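Nitrite oxidoreductase subunit A (Kuenenia stuttgartiensis, PDB 7B04) is a large subunit of the molybdopterin oxidoreductase family that holds a molybdenum atom, two MD1 ligands and an iron/sulfur cluster. Local coordinates at residues B[594-599]-B[758-763]; B[954-959]-B[1004-1009]; B[972-977]-B[1107-1112]. All blocks are in the same frame, centred on the assembly; numbering follows the deposited sequence.

Contact 1: B[594-599]-B[758-763]; sequences LDPYAS and WKFAIE
Lys759, the first residue of the short helix 759-762, meets Leu594 near the surface of the subunit. Its CB leaves the backbone in the direction of the loop, but the chain then folds at chi2 (56°) and chi3 (66°), and the amino end leads away. The bend brings two carbons of the lysine to the same methyl group: Leu594 CD2 lies 4.1 Å from Lys759 CG and 4.2 Å from Lys759 CE. The two side chains cross at about a right angle, and only their aliphatic parts meet.

Phe760 follows and buries more surface in the contact than any other residue. Its CG stands anti to its own carbonyl carbon (chi1 -57°), which sends the buried ring into the bend of segment 594-599. This loop makes a type I beta turn from Asp595 to Ala598, and Pro596 occupies the second position of that turn. The proline ring reaches the rim of the phenyl group near its plane, with Pro596 CG 3.5 Å from Phe760 CE1, while Pro596 CB comes to 3.7 Å from Phe760 CE1. The far corner of the ring, Phe760 CZ, is 3.6 Å from Leu594 O and meets that carbonyl obliquely. No hydrogen bond crosses between the two segments, which join through carbon contacts and this approach to the backbone. Helix 767-774 adds a polar connection: Arg772 packs on Phe760 and gives a hydrogen bond to Asp595 O, and Tyr769 OH bonds to Phe760 N.

Past the helix, Arg765 packs on both Phe760 and Pro596 and forms a salt bridge with Glu763 OE1.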
ATOM      1  N   LEU B 594      12.996 -41.865   8.461  1.00 31.95           N
ATOM      2  CA  LEU B 594      12.543 -41.521   9.803  1.00 34.58           C
ATOM      3  C   LEU B 594      13.720 -41.320  10.758  1.00 40.25           C
ATOM      4  O   LEU B 594      13.558 -41.402  11.979  1.00 38.10           O
ATOM      5  CB  LEU B 594      11.605 -42.614  10.321  1.00 32.70           C
ATOM      6  CG  LEU B 594      10.135 -42.381   9.940  1.00 38.51           C
ATOM      7  CD1 LEU B 594       9.815 -43.086   8.634  1.00 39.34           C
ATOM      8  CD2 LEU B 594       9.195 -42.826  11.053  1.00 45.05           C
ATOM      9  N   ASP B 595      14.913 -41.062  10.216  1.00 39.87           N
ATOM     10  CA  ASP B 595      16.085 -40.750  11.013  1.00 40.56           C
ATOM     11  C   ASP B 595      16.180 -39.241  11.149  1.00 40.86           C
ATOM     12  O   ASP B 595      16.276 -38.550  10.120  1.00 46.30           O
ATOM     13  CB  ASP B 595      17.338 -41.291  10.343  1.00 48.80           C
ATOM     14  CG  ASP B 595      18.565 -41.191  11.225  1.00 51.09           C
ATOM     15  OD1 ASP B 595      18.467 -41.486  12.431  1.00 45.74           O
ATOM     16  OD2 ASP B 595      19.635 -40.819  10.703  1.00 49.65           O
ATOM     17  N   PRO B 596      16.138 -38.686  12.367  1.00 34.19           N
ATOM     18  CA  PRO B 596      16.242 -37.223  12.504  1.00 38.71           C
ATOM     19  C   PRO B 596      17.541 -36.655  11.963  1.00 47.79           C
ATOM     20  O   PRO B 596      17.565 -35.510  11.485  1.00 46.02           O
ATOM     21  CB  PRO B 596      16.118 -36.998  14.018  1.00 44.20           C
ATOM     22  CG  PRO B 596      15.453 -38.238  14.530  1.00 44.24           C
ATOM     23  CD  PRO B 596      15.947 -39.351  13.665  1.00 38.64           C
ATOM     24  N   TYR B 597      18.622 -37.429  12.012  1.00 48.98           N
ATOM     25  CA  TYR B 597      19.968 -36.983  11.660  1.00 44.59           C
ATOM     26  C   TYR B 597      20.342 -37.361  10.234  1.00 44.82           C
ATOM     27  O   TYR B 597      21.493 -37.692   9.928  1.00 56.58           O
ATOM     28  CB  TYR B 597      20.947 -37.549  12.680  1.00 39.98           C
ATOM     29  CG  TYR B 597      20.356 -37.397  14.060  1.00 45.23           C
ATOM     30  CD1 TYR B 597      19.889 -36.160  14.488  1.00 44.13           C
ATOM     31  CD2 TYR B 597      20.195 -38.486  14.907  1.00 47.39           C
ATOM     32  CE1 TYR B 597      19.314 -36.003  15.724  1.00 46.11           C
ATOM     33  CE2 TYR B 597      19.622 -38.333  16.158  1.00 48.81           C
ATOM     34  CZ  TYR B 597      19.186 -37.084  16.557  1.00 51.75           C
ATOM     35  OH  TYR B 597      18.609 -36.902  17.789  1.00 54.43           O
ATOM     36  N   ALA B 598      19.353 -37.309   9.350  1.00 35.56           N
ATOM     37  CA  ALA B 598      19.471 -37.767   7.975  1.00 41.03           C
ATOM     38  C   ALA B 598      20.036 -36.673   7.074  1.00 48.00           C
ATOM     39  O   ALA B 598      19.453 -35.589   6.970  1.00 56.71           O
ATOM     40  CB  ALA B 598      18.104 -38.205   7.465  1.00 43.08           C
ATOM     41  N   SER B 599      21.171 -36.950   6.436  1.00 43.39           N
ATOM     42  CA  SER B 599      21.643 -36.072   5.375  1.00 43.79           C
ATOM     43  C   SER B 599      20.637 -36.068   4.230  1.00 44.35           C
ATOM     44  O   SER B 599      19.971 -37.071   3.958  1.00 51.19           O
ATOM     45  CB  SER B 599      23.016 -36.517   4.868  1.00 52.55           C
ATOM     46  OG  SER B 599      23.439 -35.713   3.779  1.00 60.35           O
ATOM     47  N   TRP B 758       4.746 -37.539   7.991  1.00 36.22           N
ATOM     48  CA  TRP B 758       4.630 -36.317   8.780  1.00 31.03           C
ATOM     49  C   TRP B 758       5.145 -36.519  10.203  1.00 30.48           C
ATOM     50  O   TRP B 758       4.701 -35.840  11.130  1.00 35.09           O
ATOM     51  CB  TRP B 758       3.182 -35.827   8.797  1.00 32.95           C
ATOM     52  CG  TRP B 758       2.664 -35.543   7.430  1.00 30.05           C
ATOM     53  CD1 TRP B 758       1.973 -36.397   6.625  1.00 32.35           C
ATOM     54  CD2 TRP B 758       2.807 -34.323   6.695  1.00 29.38           C
ATOM     55  NE1 TRP B 758       1.669 -35.783   5.434  1.00 33.68           N
ATOM     56  CE2 TRP B 758       2.171 -34.509   5.452  1.00 27.61           C
ATOM     57  CE3 TRP B 758       3.409 -33.091   6.969  1.00 35.37           C
ATOM     58  CZ2 TRP B 758       2.120 -33.509   4.485  1.00 24.89           C
ATOM     59  CZ3 TRP B 758       3.357 -32.100   6.006  1.00 32.29           C
ATOM     60  CH2 TRP B 758       2.716 -32.315   4.780  1.00 23.53           C
ATOM     61  N   LYS B 759       6.083 -37.452  10.386  1.00 37.64           N
ATOM     62  CA  LYS B 759       6.532 -37.825  11.727  1.00 38.10           C
ATOM     63  C   LYS B 759       7.120 -36.635  12.477  1.00 34.49           C
ATOM     64  O   LYS B 759       6.691 -36.313  13.592  1.00 29.13           O
ATOM     65  CB  LYS B 759       7.556 -38.958  11.636  1.00 35.23           C
ATOM     66  CG  LYS B 759       8.129 -39.383  12.980  1.00 42.28           C
ATOM     67  CD  LYS B 759       7.024 -39.776  13.947  1.00 45.91           C
ATOM     68  CE  LYS B 759       6.306 -41.030  13.479  1.00 44.06           C
ATOM     69  NZ  LYS B 759       5.209 -41.419  14.405  1.00 49.60           N
ATOM     70  N   PHE B 760       8.104 -35.966  11.879  1.00 29.74           N
ATOM     71  CA  PHE B 760       8.762 -34.863  12.565  1.00 32.70           C
ATOM     72  C   PHE B 760       7.872 -33.631  12.664  1.00 32.54           C
ATOM     73  O   PHE B 760       8.073 -32.807  13.563  1.00 32.25           O
ATOM     74  CB  PHE B 760      10.081 -34.538  11.865  1.00 26.94           C
ATOM     75  CG  PHE B 760      11.017 -35.707  11.780  1.00 33.95           C
ATOM     76  CD1 PHE B 760      11.742 -36.108  12.889  1.00 38.10           C
ATOM     77  CD2 PHE B 760      11.158 -36.416  10.600  1.00 35.59           C
ATOM     78  CE1 PHE B 760      12.598 -37.189  12.818  1.00 40.32           C
ATOM     79  CE2 PHE B 760      12.014 -37.498  10.524  1.00 34.64           C
ATOM     80  CZ  PHE B 760      12.735 -37.885  11.635  1.00 35.79           C
ATOM     81  N   ALA B 761       6.888 -33.494  11.775  1.00 30.81           N
ATOM     82  CA  ALA B 761       5.916 -32.414  11.911  1.00 25.37           C
ATOM     83  C   ALA B 761       5.028 -32.635  13.128  1.00 25.54           C
ATOM     84  O   ALA B 761       4.773 -31.705  13.903  1.00 26.23           O
ATOM     85  CB  ALA B 761       5.075 -32.301  10.639  1.00 27.61           C
ATOM     86  N   ILE B 762       4.541 -33.865  13.309  1.00 25.72           N
ATOM     87  CA  ILE B 762       3.665 -34.168  14.437  1.00 23.46           C
ATOM     88  C   ILE B 762       4.416 -34.025  15.755  1.00 26.11           C
ATOM     89  O   ILE B 762       3.882 -33.499  16.737  1.00 25.90           O
ATOM     90  CB  ILE B 762       3.065 -35.575  14.280  1.00 20.42           C
ATOM     91  CG1 ILE B 762       2.183 -35.634  13.034  1.00 23.50           C
ATOM     92  CG2 ILE B 762       2.268 -35.962  15.517  1.00 19.19           C
ATOM     93  CD1 ILE B 762       1.819 -37.031  12.621  1.00 24.33           C
ATOM     94  N   GLU B 763       5.670 -34.479  15.796  1.00 37.38           N
ATOM     95  CA  GLU B 763       6.444 -34.459  17.033  1.00 38.68           C
ATOM     96  C   GLU B 763       6.859 -33.058  17.451  1.00 36.76           C
ATOM     97  O   GLU B 763       7.446 -32.903  18.526  1.00 45.45           O
ATOM     98  CB  GLU B 763       7.694 -35.327  16.888  1.00 36.14           C
ATOM     99  CG  GLU B 763       7.433 -36.822  16.827  1.00 39.28           C
ATOM    100  CD  GLU B 763       8.711 -37.621  16.647  1.00 39.07           C
ATOM    101  OE1 GLU B 763       9.764 -37.004  16.388  1.00 35.94           O
ATOM    102  OE2 GLU B 763       8.660 -38.864  16.765  1.00 44.86           O
TER

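Contact 2: B[954-959]-B[1004-1009]; sequences EHQIHI and RAKYNP
Ile959 CG2 lies 4.1 Å from Ala1005 CB at the apolar centre, where Ile957 CG2 also approaches the same methyl group. These residues occupy one face of two adjacent parallel strands, 956-959 and 1001-1007, in a mixed six-stranded sheet consistent with the double-psi barrel fold of the family's C-terminal domain. Ile957 carries CG1 anti to its backbone N (chi1 -179°), which turns CG2 over the neighbouring strand.

The backbones zip together in parallel register: Ile957 N binds Arg1004 O, Lys1006 N binds Ile957 O, Ile959 N binds Lys1006 O, and Asn1008 N binds Ile959 O.

On the other face, Lys1006 runs fully extended beside His958, pointing the same way. Its CD sits over the imidazole in a CH-pi contact, 3.8 Å from the centroid of the His958 ring, and its NZ continues to the carbonyl of Glu146 of subunit B. Asn1008 ND2 donates to His958 ND1 at 3.1 Å, tilted 23° from the ring plane, and also bonds to Asp147 O of subunit B. The face carrying His958 and Lys1006, with Asn1008 just past the strand end, therefore meets the chain of subunit B.

At the opposite end of the pairing, the buried carboxylate of Glu954 forms a salt bridge with Arg1004. Arg1004 NE lies 2.7 Å from Glu954 OE2; the oxygen is close to the guanidinium plane, yet is itself approached from above the carboxylate plane.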
ATOM      1  N   GLU B 954     -14.545   2.016  -0.318  1.00 27.64           N
ATOM      2  CA  GLU B 954     -15.116   1.375  -1.500  1.00 24.78           C
ATOM      3  C   GLU B 954     -14.087   1.384  -2.620  1.00 25.43           C
ATOM      4  O   GLU B 954     -13.271   2.298  -2.720  1.00 31.49           O
ATOM      5  CB  GLU B 954     -16.425   2.010  -1.987  1.00 36.44           C
ATOM      6  CG  GLU B 954     -16.597   3.485  -1.765  1.00 39.69           C
ATOM      7  CD  GLU B 954     -17.906   3.973  -2.336  1.00 40.03           C
ATOM      8  OE1 GLU B 954     -18.410   3.316  -3.267  1.00 34.59           O
ATOM      9  OE2 GLU B 954     -18.441   4.991  -1.848  1.00 48.39           O
ATOM     10  N   HIS B 955     -14.145   0.367  -3.472  1.00 21.84           N
ATOM     11  CA  HIS B 955     -13.232   0.271  -4.601  1.00 27.09           C
ATOM     12  C   HIS B 955     -13.672   1.211  -5.717  1.00 27.03           C
ATOM     13  O   HIS B 955     -14.861   1.500  -5.877  1.00 33.93           O
ATOM     14  CB  HIS B 955     -13.185  -1.173  -5.100  1.00 34.13           C
ATOM     15  CG  HIS B 955     -11.923  -1.528  -5.815  1.00 31.99           C
ATOM     16  ND1 HIS B 955     -10.740  -1.782  -5.156  1.00 32.36           N
ATOM     17  CD2 HIS B 955     -11.665  -1.695  -7.133  1.00 39.15           C
ATOM     18  CE1 HIS B 955      -9.803  -2.078  -6.040  1.00 37.85           C
ATOM     19  NE2 HIS B 955     -10.340  -2.033  -7.246  1.00 43.37           N
ATOM     20  N   GLN B 956     -12.696   1.694  -6.487  1.00 30.72           N
ATOM     21  CA  GLN B 956     -12.910   2.760  -7.456  1.00 30.58           C
ATOM     22  C   GLN B 956     -12.285   2.397  -8.798  1.00 33.80           C
ATOM     23  O   GLN B 956     -11.353   1.592  -8.877  1.00 35.39           O
ATOM     24  CB  GLN B 956     -12.326   4.091  -6.956  1.00 31.52           C
ATOM     25  CG  GLN B 956     -10.809   4.086  -6.805  1.00 33.76           C
ATOM     26  CD  GLN B 956     -10.273   5.371  -6.201  1.00 37.15           C
ATOM     27  OE1 GLN B 956     -11.029   6.296  -5.909  1.00 46.88           O
ATOM     28  NE2 GLN B 956      -8.959   5.431  -6.009  1.00 40.12           N
ATOM     29  N   ILE B 957     -12.819   3.001  -9.862  1.00 34.51           N
ATOM     30  CA  ILE B 957     -12.294   2.844 -11.214  1.00 31.71           C
ATOM     31  C   ILE B 957     -11.797   4.192 -11.717  1.00 32.59           C
ATOM     32  O   ILE B 957     -12.457   5.221 -11.534  1.00 33.68           O
ATOM     33  CB  ILE B 957     -13.344   2.256 -12.185  1.00 28.59           C
ATOM     34  CG1 ILE B 957     -12.734   2.085 -13.579  1.00 32.51           C
ATOM     35  CG2 ILE B 957     -14.580   3.140 -12.265  1.00 30.65           C
ATOM     36  CD1 ILE B 957     -13.627   1.354 -14.556  1.00 26.06           C
ATOM     37  N   HIS B 958     -10.613   4.190 -12.327  1.00 36.13           N
ATOM     38  CA  HIS B 958     -10.036   5.399 -12.895  1.00 36.93           C
ATOM     39  C   HIS B 958     -10.500   5.560 -14.337  1.00 38.98           C
ATOM     40  O   HIS B 958     -10.472   4.601 -15.114  1.00 40.87           O
ATOM     41  CB  HIS B 958      -8.509   5.335 -12.848  1.00 39.78           C
ATOM     42  CG  HIS B 958      -7.931   5.505 -11.477  1.00 35.53           C
ATOM     43  ND1 HIS B 958      -7.208   6.618 -11.107  1.00 36.64           N
ATOM     44  CD2 HIS B 958      -7.979   4.706 -10.385  1.00 33.92           C
ATOM     45  CE1 HIS B 958      -6.824   6.492  -9.849  1.00 36.10           C
ATOM     46  NE2 HIS B 958      -7.280   5.342  -9.388  1.00 31.02           N
ATOM     47  N   ILE B 959     -10.927   6.769 -14.690  1.00 47.64           N
ATOM     48  CA  ILE B 959     -11.396   7.076 -16.036  1.00 43.36           C
ATOM     49  C   ILE B 959     -10.945   8.489 -16.386  1.00 41.69           C
ATOM     50  O   ILE B 959     -10.922   9.376 -15.524  1.00 38.57           O
ATOM     51  CB  ILE B 959     -12.927   6.904 -16.169  1.00 40.16           C
ATOM     52  CG1 ILE B 959     -13.373   7.146 -17.614  1.00 40.48           C
ATOM     53  CG2 ILE B 959     -13.666   7.806 -15.192  1.00 38.16           C
ATOM     54  CD1 ILE B 959     -14.755   6.614 -17.926  1.00 47.26           C
ATOM     55  N   ARG B1004     -17.587   3.158  -8.069  1.00 44.73           N
ATOM     56  CA  ARG B1004     -17.451   4.591  -8.276  1.00 39.90           C
ATOM     57  C   ARG B1004     -16.374   4.909  -9.303  1.00 34.95           C
ATOM     58  O   ARG B1004     -15.369   4.203  -9.423  1.00 38.44           O
ATOM     59  CB  ARG B1004     -17.104   5.295  -6.965  1.00 35.74           C
ATOM     60  CG  ARG B1004     -18.281   5.540  -6.041  1.00 38.59           C
ATOM     61  CD  ARG B1004     -17.844   6.422  -4.889  1.00 37.20           C
ATOM     62  NE  ARG B1004     -18.876   6.646  -3.880  1.00 39.67           N
ATOM     63  CZ  ARG B1004     -19.741   7.655  -3.893  1.00 41.42           C
ATOM     64  NH1 ARG B1004     -19.722   8.540  -4.880  1.00 41.85           N
ATOM     65  NH2 ARG B1004     -20.632   7.778  -2.917  1.00 40.97           N
ATOM     66  N   ALA B1005     -16.584   6.006 -10.025  1.00 34.30           N
ATOM     67  CA  ALA B1005     -15.653   6.497 -11.026  1.00 38.22           C
ATOM     68  C   ALA B1005     -14.817   7.629 -10.444  1.00 37.71           C
ATOM     69  O   ALA B1005     -15.293   8.420  -9.626  1.00 37.61           O
ATOM     70  CB  ALA B1005     -16.398   6.988 -12.270  1.00 39.88           C
ATOM     71  N   LYS B1006     -13.559   7.698 -10.873  1.00 38.49           N
ATOM     72  CA  LYS B1006     -12.621   8.703 -10.389  1.00 31.62           C
ATOM     73  C   LYS B1006     -11.953   9.367 -11.580  1.00 29.79           C
ATOM     74  O   LYS B1006     -11.357   8.684 -12.420  1.00 34.41           O
ATOM     75  CB  LYS B1006     -11.568   8.077  -9.470  1.00 31.04           C
ATOM     76  CG  LYS B1006     -10.441   9.027  -9.095  1.00 33.70           C
ATOM     77  CD  LYS B1006      -9.332   8.326  -8.327  1.00 27.02           C
ATOM     78  CE  LYS B1006      -8.145   9.257  -8.117  1.00 35.25           C
ATOM     79  NZ  LYS B1006      -7.012   8.594  -7.415  1.00 35.68           N
ATOM     80  N   TYR B1007     -12.048  10.693 -11.652  1.00 30.17           N
ATOM     81  CA  TYR B1007     -11.360  11.433 -12.701  1.00 32.68           C
ATOM     82  C   TYR B1007      -9.859  11.371 -12.466  1.00 38.26           C
ATOM     83  O   TYR B1007      -9.373  11.777 -11.405  1.00 42.28           O
ATOM     84  CB  TYR B1007     -11.824  12.888 -12.737  1.00 38.95           C
ATOM     85  CG  TYR B1007     -13.165  13.111 -13.395  1.00 42.45           C
ATOM     86  CD1 TYR B1007     -13.910  12.048 -13.883  1.00 42.67           C
ATOM     87  CD2 TYR B1007     -13.683  14.393 -13.532  1.00 46.95           C
ATOM     88  CE1 TYR B1007     -15.136  12.254 -14.479  1.00 43.57           C
ATOM     89  CE2 TYR B1007     -14.910  14.607 -14.130  1.00 47.27           C
ATOM     90  CZ  TYR B1007     -15.631  13.534 -14.603  1.00 46.88           C
ATOM     91  OH  TYR B1007     -16.852  13.742 -15.201  1.00 50.99           O
ATOM     92  N   ASN B1008      -9.125  10.860 -13.452  1.00 38.36           N
ATOM     93  CA  ASN B1008      -7.666  10.884 -13.433  1.00 38.83           C
ATOM     94  C   ASN B1008      -7.199  11.141 -14.859  1.00 46.80           C
ATOM     95  O   ASN B1008      -7.159  10.213 -15.683  1.00 48.49           O
ATOM     96  CB  ASN B1008      -7.084   9.584 -12.885  1.00 35.09           C
ATOM     97  CG  ASN B1008      -5.605   9.696 -12.563  1.00 38.86           C
ATOM     98  OD1 ASN B1008      -4.986  10.739 -12.779  1.00 38.95           O
ATOM     99  ND2 ASN B1008      -5.029   8.618 -12.041  1.00 43.57           N
ATOM    100  N   PRO B1009      -6.836  12.380 -15.189  1.00 47.10           N
ATOM    101  CA  PRO B1009      -6.348  12.684 -16.537  1.00 45.02           C
ATOM    102  C   PRO B1009      -4.939  12.188 -16.817  1.00 42.65           C
ATOM    103  O   PRO B1009      -4.385  12.522 -17.867  1.00 47.73           O
ATOM    104  CB  PRO B1009      -6.408  14.219 -16.585  1.00 48.61           C
ATOM    105  CG  PRO B1009      -6.299  14.646 -15.176  1.00 30.46           C
ATOM    106  CD  PRO B1009      -6.969  13.588 -14.357  1.00 32.28           C
TER

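Contact 3: B[972-977]-B[1107-1112]; sequences GDYVYV and KAENGG
Tyr974 faces both Ala1108 and Glu1109 where the antiparallel strands 974-977 and 1107-1109 pair, and the one-residue shift in register makes a classic beta bulge. Tyr974 O takes both amides of the bulge from the same face of its carbonyl plane, Ala1108 N at 2.7 Å and Glu1109 N at 3.2 Å. In return Tyr974 N donates to Glu1109 O at 3.0 Å, completing the hydrogen-bonded pair. Past the bulge, Val975 and Lys1107 form a non-hydrogen-bonded pair whose side chains diverge.

The extra residue directs the methyl group of Ala1108 at the opposite strand. Ala1108 CB meets Tyr976 CE2 at 3.5 Å, lying obliquely to the ring, and also comes 4.0 Å from Tyr974 CB. Tyr976 has its CG anti to the carbonyl carbon (chi1 -78°), which brings ring carbons CD2 and CE2 to the alanine. Tyr974 and Glu1109 project to the same face of the sheet, and their CB atoms are 4.1 Å apart. The glutamate then extends fully to a carboxylate held by two arginines, Arg1052 at OE1 and Arg948 at OE2. Arg1052 also makes a cation-pi contact with the Tyr974 ring.

Beyond the paired strands, Asp973 OD1 accepts a hydrogen bond from Gly1111 N, although its modelled length is too short to be trusted. Lys1107 NZ reaches along its own segment to Asn1110 OD1 at 2.8 Å.

Strand 974-978 lies between 1102-1109 and 1001-1007 in the six-stranded sheet, with a backbone hydrogen bond between Val975 and Leu1003 of the second of these. Val975 and Val977 also pack against Ile957 of strand 956-959.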
ATOM      1  N   GLY B 972     -17.006  10.779  -9.194  1.00 34.11           N
ATOM      2  CA  GLY B 972     -17.629  10.312  -7.974  1.00 30.60           C
ATOM      3  C   GLY B 972     -18.917   9.563  -8.181  1.00 34.59           C
ATOM      4  O   GLY B 972     -19.449   9.013  -7.214  1.00 39.94           O
ATOM      5  N   ASP B 973     -19.413   9.493  -9.413  1.00 43.24           N
ATOM      6  CA  ASP B 973     -20.630   8.751  -9.700  1.00 46.66           C
ATOM      7  C   ASP B 973     -20.350   7.253  -9.748  1.00 43.19           C
ATOM      8  O   ASP B 973     -19.243   6.816 -10.070  1.00 40.83           O
ATOM      9  CB  ASP B 973     -21.230   9.201 -11.033  1.00 43.42           C
ATOM     10  CG  ASP B 973     -21.777  10.613 -10.982  1.00 49.52           C
ATOM     11  OD1 ASP B 973     -22.163  11.063  -9.882  1.00 56.83           O
ATOM     12  OD2 ASP B 973     -21.836  11.266 -12.044  1.00 43.25           O
ATOM     13  N   TYR B 974     -21.372   6.465  -9.426  1.00 36.14           N
ATOM     14  CA  TYR B 974     -21.303   5.020  -9.581  1.00 35.51           C
ATOM     15  C   TYR B 974     -21.526   4.653 -11.047  1.00 36.02           C
ATOM     16  O   TYR B 974     -22.360   5.257 -11.727  1.00 44.63           O
ATOM     17  CB  TYR B 974     -22.349   4.346  -8.692  1.00 35.82           C
ATOM     18  CG  TYR B 974     -22.009   4.348  -7.214  1.00 43.51           C
ATOM     19  CD1 TYR B 974     -21.162   3.387  -6.679  1.00 44.39           C
ATOM     20  CD2 TYR B 974     -22.540   5.302  -6.353  1.00 37.43           C
ATOM     21  CE1 TYR B 974     -20.849   3.376  -5.332  1.00 44.19           C
ATOM     22  CE2 TYR B 974     -22.232   5.299  -5.004  1.00 40.58           C
ATOM     23  CZ  TYR B 974     -21.385   4.334  -4.500  1.00 45.72           C
ATOM     24  OH  TYR B 974     -21.073   4.325  -3.159  1.00 38.00           O
ATOM     25  N   VAL B 975     -20.753   3.680 -11.535  1.00 33.48           N
ATOM     26  CA  VAL B 975     -20.755   3.281 -12.939  1.00 32.75           C
ATOM     27  C   VAL B 975     -20.783   1.755 -13.038  1.00 38.04           C
ATOM     28  O   VAL B 975     -20.171   1.050 -12.224  1.00 43.54           O
ATOM     29  CB  VAL B 975     -19.540   3.874 -13.689  1.00 30.84           C
ATOM     30  CG1 VAL B 975     -19.631   5.406 -13.742  1.00 32.44           C
ATOM     31  CG2 VAL B 975     -18.242   3.465 -13.014  1.00 34.18           C
ATOM     32  N   TYR B 976     -21.387   1.254 -14.085  1.00 38.57           N
ATOM     33  CA  TYR B 976     -21.358  -0.201 -14.283  1.00 36.94           C
ATOM     34  C   TYR B 976     -20.168  -0.498 -15.184  1.00 41.15           C
ATOM     35  O   TYR B 976     -19.875   0.323 -16.018  1.00 49.19           O
ATOM     36  CB  TYR B 976     -22.672  -0.630 -14.920  1.00 38.28           C
ATOM     37  CG  TYR B 976     -23.851  -0.719 -13.991  1.00 39.41           C
ATOM     38  CD1 TYR B 976     -23.946  -1.722 -13.053  1.00 32.45           C
ATOM     39  CD2 TYR B 976     -24.900   0.166 -14.091  1.00 37.51           C
ATOM     40  CE1 TYR B 976     -25.041  -1.820 -12.220  1.00 35.29           C
ATOM     41  CE2 TYR B 976     -26.005   0.076 -13.273  1.00 35.69           C
ATOM     42  CZ  TYR B 976     -26.077  -0.923 -12.333  1.00 37.77           C
ATOM     43  OH  TYR B 976     -27.162  -1.018 -11.523  1.00 38.06           O
ATOM     44  N   VAL B 977     -19.433  -1.573 -14.920  1.00 39.44           N
ATOM     45  CA  VAL B 977     -18.322  -1.976 -15.823  1.00 48.33           C
ATOM     46  C   VAL B 977     -18.783  -3.271 -16.462  1.00 43.95           C
ATOM     47  O   VAL B 977     -18.729  -4.289 -15.802  1.00 43.12           O
ATOM     48  CB  VAL B 977     -17.012  -2.204 -15.063  1.00 46.14           C
ATOM     49  CG1 VAL B 977     -15.889  -1.340 -15.602  1.00 48.97           C
ATOM     50  CG2 VAL B 977     -17.200  -1.998 -13.577  1.00 47.08           C
ATOM     51  N   LYS B1107     -23.181   5.073 -16.789  1.00 40.40           N
ATOM     52  CA  LYS B1107     -23.518   5.643 -15.492  1.00 39.18           C
ATOM     53  C   LYS B1107     -24.562   4.801 -14.766  1.00 37.74           C
ATOM     54  O   LYS B1107     -25.496   4.271 -15.375  1.00 44.25           O
ATOM     55  CB  LYS B1107     -24.036   7.071 -15.671  1.00 32.22           C
ATOM     56  CG  LYS B1107     -24.523   7.726 -14.387  1.00 32.57           C
ATOM     57  CD  LYS B1107     -25.137   9.090 -14.656  1.00 44.75           C
ATOM     58  CE  LYS B1107     -25.718   9.697 -13.388  1.00 46.75           C
ATOM     59  NZ  LYS B1107     -26.373  11.010 -13.642  1.00 47.41           N
ATOM     60  N   ALA B1108     -24.386   4.672 -13.452  1.00 31.40           N
ATOM     61  CA  ALA B1108     -25.248   3.867 -12.598  1.00 31.84           C
ATOM     62  C   ALA B1108     -26.059   4.698 -11.615  1.00 39.40           C
ATOM     63  O   ALA B1108     -27.283   4.549 -11.543  1.00 47.08           O
ATOM     64  CB  ALA B1108     -24.404   2.839 -11.836  1.00 38.34           C
ATOM     65  N   GLU B1109     -25.406   5.569 -10.849  1.00 39.29           N
ATOM     66  CA  GLU B1109     -26.080   6.356  -9.825  1.00 40.57           C
ATOM     67  C   GLU B1109     -25.277   7.626  -9.584  1.00 41.50           C
ATOM     68  O   GLU B1109     -24.075   7.684  -9.860  1.00 42.57           O
ATOM     69  CB  GLU B1109     -26.243   5.547  -8.530  1.00 34.43           C
ATOM     70  CG  GLU B1109     -27.076   6.212  -7.444  1.00 35.51           C
ATOM     71  CD  GLU B1109     -27.252   5.328  -6.226  1.00 40.98           C
ATOM     72  OE1 GLU B1109     -26.744   4.187  -6.242  1.00 39.57           O
ATOM     73  OE2 GLU B1109     -27.892   5.775  -5.250  1.00 45.00           O
ATOM     74  N   ASN B1110     -25.958   8.647  -9.064  1.00 48.10           N
ATOM     75  CA  ASN B1110     -25.308   9.925  -8.814  1.00 48.32           C
ATOM     76  C   ASN B1110     -24.343   9.809  -7.642  1.00 45.40           C
ATOM     77  O   ASN B1110     -24.611   9.111  -6.660  1.00 35.34           O
ATOM     78  CB  ASN B1110     -26.352  11.005  -8.529  1.00 49.61           C
ATOM     79  CG  ASN B1110     -27.165  11.367  -9.757  1.00 51.36           C
ATOM     80  OD1 ASN B1110     -26.626  11.500 -10.855  1.00 50.54           O
ATOM     81  ND2 ASN B1110     -28.471  11.523  -9.577  1.00 61.65           N
ATOM     82  N   GLY B1111     -23.215  10.516  -7.744  1.00 48.12           N
ATOM     83  CA  GLY B1111     -22.225  10.467  -6.685  1.00 41.81           C
ATOM     84  C   GLY B1111     -22.606  11.247  -5.444  1.00 43.45           C
ATOM     85  O   GLY B1111     -22.006  11.031  -4.386  1.00 38.51           O
ATOM     86  N   GLY B1112     -23.583  12.150  -5.549  1.00 47.18           N
ATOM     87  CA  GLY B1112     -23.999  12.921  -4.391  1.00 41.44           C
ATOM     88  C   GLY B1112     -24.577  12.043  -3.298  1.00 38.55           C
ATOM     89  O   GLY B1112     -25.098  10.955  -3.547  1.00 40.79           O
TER

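The contacts fall into two distant groups. Contact 1 closes before contacts 2 and 3 open; its centre lies 54 Å from that of contact 2 and 59 Å from that of contact 3, on opposite sides of the centre of the chain. Contacts 2 and 3 have centres only 10 Å apart and belong to one mixed sheet near the C-terminal end, in which strands 1001-1007 and 974-978 are neighbours. Their segments alternate along the chain. Ala1005 N to Asp973 O and Tyr974 OH to Glu954 OE1, both probable hydrogen bonds, join them directly. That sheet thus ties together four separated segments, while contact 1 connects a surface loop to a short helix.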